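Local coordinates for protein muconate cycloisomerase (Azorhizobium caulinodans, PDB 3MY9) that belongs to the enolase superfamily and binds magnesium in its barrel domain, at residues I245-S250 / D267-K272. Numbering follows the deposited sequence.
Sequences ILADES and DAISVK. With MG (magnesium ion), chain C.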
ATOM      1  N   ILE A 245     -14.798  -2.267 -18.213  1.00 31.04           N
ATOM      2  CA  ILE A 245     -15.148  -3.577 -17.776  1.00 32.29           C
ATOM      3  C   ILE A 245     -16.349  -3.452 -16.856  1.00 33.28           C
ATOM      4  O   ILE A 245     -16.302  -2.701 -15.898  1.00 32.98           O
ATOM      5  CB  ILE A 245     -14.004  -4.213 -17.015  1.00 32.56           C
ATOM      6  CG1 ILE A 245     -12.755  -4.370 -17.910  1.00 32.66           C
ATOM      7  CG2 ILE A 245     -14.438  -5.579 -16.452  1.00 32.38           C
ATOM      8  CD1 ILE A 245     -12.933  -5.418 -19.005  1.00 32.60           C
ATOM      9  N   LEU A 246     -17.398  -4.240 -17.099  1.00 34.10           N
ATOM     10  CA  LEU A 246     -18.603  -4.160 -16.268  1.00 35.08           C
ATOM     11  C   LEU A 246     -18.689  -5.379 -15.377  1.00 35.33           C
ATOM     12  O   LEU A 246     -18.543  -6.515 -15.839  1.00 36.02           O
ATOM     13  CB  LEU A 246     -19.840  -3.996 -17.153  1.00 35.32           C
ATOM     14  CG  LEU A 246     -21.365  -4.216 -16.905  1.00 39.93           C
ATOM     15  CD1 LEU A 246     -21.738  -5.361 -15.947  1.00 44.05           C
ATOM     16  CD2 LEU A 246     -22.138  -2.940 -16.598  1.00 37.76           C
ATOM     17  N   ALA A 247     -18.921  -5.142 -14.096  1.00 34.44           N
ATOM     18  CA  ALA A 247     -19.079  -6.224 -13.139  1.00 35.22           C
ATOM     19  C   ALA A 247     -20.536  -6.639 -13.114  1.00 35.95           C
ATOM     20  O   ALA A 247     -21.431  -5.784 -13.046  1.00 35.67           O
ATOM     21  CB  ALA A 247     -18.640  -5.794 -11.770  1.00 34.48           C
ATOM     22  N   ASP A 248     -20.775  -7.952 -13.199  1.00 36.35           N
ATOM     23  CA  ASP A 248     -22.104  -8.488 -12.995  1.00 37.42           C
ATOM     24  C   ASP A 248     -22.066  -9.369 -11.754  1.00 38.23           C
ATOM     25  O   ASP A 248     -22.362  -8.886 -10.649  1.00 38.85           O
ATOM     26  CB  ASP A 248     -22.614  -9.222 -14.249  1.00 38.10           C
ATOM     27  CG  ASP A 248     -24.058  -9.738 -14.095  1.00 40.39           C
ATOM     28  OD1 ASP A 248     -24.698  -9.483 -13.041  1.00 41.90           O
ATOM     29  OD2 ASP A 248     -24.532 -10.427 -15.031  1.00 40.38           O
ATOM     30  N   GLU A 249     -21.638 -10.622 -11.891  1.00 38.78           N
ATOM     31  CA  GLU A 249     -21.568 -11.509 -10.741  1.00 39.68           C
ATOM     32  C   GLU A 249     -20.558 -11.054  -9.660  1.00 39.27           C
ATOM     33  O   GLU A 249     -20.706 -11.425  -8.494  1.00 39.00           O
ATOM     34  CB  GLU A 249     -21.303 -12.956 -11.175  1.00 41.91           C
ATOM     35  CG  GLU A 249     -22.535 -13.653 -11.787  1.00 42.60           C
ATOM     36  CD  GLU A 249     -22.773 -13.298 -13.274  1.00 44.01           C
ATOM     37  OE1 GLU A 249     -21.901 -12.663 -13.929  1.00 39.83           O
ATOM     38  OE2 GLU A 249     -23.839 -13.689 -13.797  1.00 45.67           O
ATOM     39  N   SER A 250     -19.570 -10.229 -10.025  1.00 38.39           N
ATOM     40  CA  SER A 250     -18.693  -9.576  -9.023  1.00 38.43           C
ATOM     41  C   SER A 250     -19.386  -8.530  -8.172  1.00 38.62           C
ATOM     42  O   SER A 250     -18.811  -8.074  -7.218  1.00 38.38           O
ATOM     43  CB  SER A 250     -17.486  -8.884  -9.668  1.00 37.40           C
ATOM     44  OG  SER A 250     -16.565  -9.804 -10.178  1.00 38.01           O
ATOM     45  N   ASP A 267     -15.458  -0.761 -14.134  1.00 31.61           N
ATOM     46  CA  ASP A 267     -15.762   0.600 -14.520  1.00 32.20           C
ATOM     47  C   ASP A 267     -17.269   0.888 -14.503  1.00 32.66           C
ATOM     48  O   ASP A 267     -17.665   2.040 -14.694  1.00 33.55           O
ATOM     49  CB  ASP A 267     -15.216   0.865 -15.931  1.00 32.12           C
ATOM     50  CG  ASP A 267     -13.745   0.537 -16.051  1.00 32.99           C
ATOM     51  OD1 ASP A 267     -12.943   1.226 -15.409  1.00 31.95           O
ATOM     52  OD2 ASP A 267     -13.395  -0.449 -16.733  1.00 30.77           O
ATOM     53  N   ALA A 268     -18.086  -0.150 -14.315  1.00 32.50           N
ATOM     54  CA  ALA A 268     -19.572  -0.065 -14.389  1.00 33.13           C
ATOM     55  C   ALA A 268     -20.100  -1.335 -13.738  1.00 33.32           C
ATOM     56  O   ALA A 268     -19.360  -2.313 -13.616  1.00 33.24           O
ATOM     57  CB  ALA A 268     -20.076   0.023 -15.853  1.00 31.95           C
ATOM     58  N   ILE A 269     -21.339  -1.296 -13.253  1.00 34.05           N
ATOM     59  CA  ILE A 269     -21.931  -2.455 -12.593  1.00 35.05           C
ATOM     60  C   ILE A 269     -23.335  -2.707 -13.137  1.00 36.73           C
ATOM     61  O   ILE A 269     -24.022  -1.780 -13.551  1.00 36.89           O
ATOM     62  CB  ILE A 269     -21.997  -2.276 -11.075  1.00 35.97           C
ATOM     63  CG1 ILE A 269     -22.975  -1.150 -10.697  1.00 36.53           C
ATOM     64  CG2 ILE A 269     -20.597  -2.030 -10.464  1.00 33.20           C
ATOM     65  CD1 ILE A 269     -23.198  -1.033  -9.253  1.00 39.00           C
ATOM     66  N   SER A 270     -23.768  -3.958 -13.160  1.00 38.99           N
ATOM     67  CA  SER A 270     -25.178  -4.240 -13.448  1.00 41.00           C
ATOM     68  C   SER A 270     -25.898  -4.360 -12.122  1.00 41.21           C
ATOM     69  O   SER A 270     -25.428  -5.042 -11.235  1.00 39.89           O
ATOM     70  CB  SER A 270     -25.336  -5.528 -14.234  1.00 41.86           C
ATOM     71  OG  SER A 270     -24.670  -6.558 -13.527  1.00 47.31           O
ATOM     72  N   VAL A 271     -27.032  -3.683 -12.004  1.00 43.05           N
ATOM     73  CA  VAL A 271     -27.816  -3.655 -10.782  1.00 45.67           C
ATOM     74  C   VAL A 271     -28.931  -4.694 -10.898  1.00 48.17           C
ATOM     75  O   VAL A 271     -29.729  -4.666 -11.838  1.00 49.35           O
ATOM     76  CB  VAL A 271     -28.462  -2.262 -10.532  1.00 45.98           C
ATOM     77  CG1 VAL A 271     -27.471  -1.153 -10.750  1.00 45.49           C
ATOM     78  CG2 VAL A 271     -29.619  -2.052 -11.455  1.00 49.30           C
ATOM     79  N   LYS A 272     -28.946  -5.625  -9.950  1.00 50.54           N
ATOM     80  CA  LYS A 272     -29.909  -6.722  -9.910  1.00 52.25           C
ATOM     81  C   LYS A 272     -30.877  -6.408  -8.792  1.00 53.48           C
ATOM     82  O   LYS A 272     -30.526  -6.590  -7.638  1.00 51.92           O
ATOM     83  CB  LYS A 272     -29.177  -8.031  -9.570  1.00 52.98           C
ATOM     84  CG  LYS A 272     -28.582  -8.808 -10.736  1.00 52.74           C
ATOM     85  CD  LYS A 272     -27.240  -8.263 -11.195  1.00 49.25           C
ATOM     86  CE  LYS A 272     -26.096  -8.637 -10.226  1.00 46.92           C
ATOM     87  NZ  LYS A 272     -24.868  -7.951 -10.697  1.00 42.52           N
TER
HETATM   88 MG    MG C 378     -24.224 -11.173 -16.876  1.00 50.23          MG
HETATM   89  O   HOH W   1     -24.772 -12.963 -16.049  1.00 25.58           O
HETATM   90  O   HOH W   2     -22.257 -11.886 -16.417  1.00 26.41           O
HETATM   91  O   HOH W   3     -23.949 -12.187 -18.640  1.00 24.74           O
HETATM   92  O   HOH W   4     -26.419 -10.999 -17.410  1.00 28.19           O
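Bends at chi2 (81°) and chi3 (75°) fold the Lys272 side chain back toward Asp248, which sets CG opposite its backbone nitrogen (chi1 -177°) and so has OD1 beside NZ. Lys272 NZ forms a salt bridge of 2.8 Å to Asp248 OD1, arriving on the anti lone pair, and bonds Asp248 O at 2.7 Å from above the carbonyl plane. Ser270 O, Ser270 OG and Cys251 O also lie within hydrogen-bonding distance of the buried NZ, so its hydrogens must be shared among five oxygens. The other carboxylate oxygen, Asp248 OD2, binds magnesium at 2.0 Å; Glu223 and four waters complete the shell, and Glu249 accepts from two of those waters. Strands 245-247 and 268-270 are parallel neighbours in the barrel of the enolase C-terminal domain, joined through helix 254-263 as a beta-alpha-beta unit, with the metal site at their C-terminal ends. Ala247 N donates to Ala268 O (2.9 Å), and Ser270 N to Ala247 O (3.0 Å). Leu246 CD2 rests on Ala268 CB at 3.7 Å. At the N-terminal ends of the strands, Asp267 N donates to Ile245 O, while Asp267 OD2 accepts a nearly straight bond from Ile245 N (2.7 Å) through its anti lone pair.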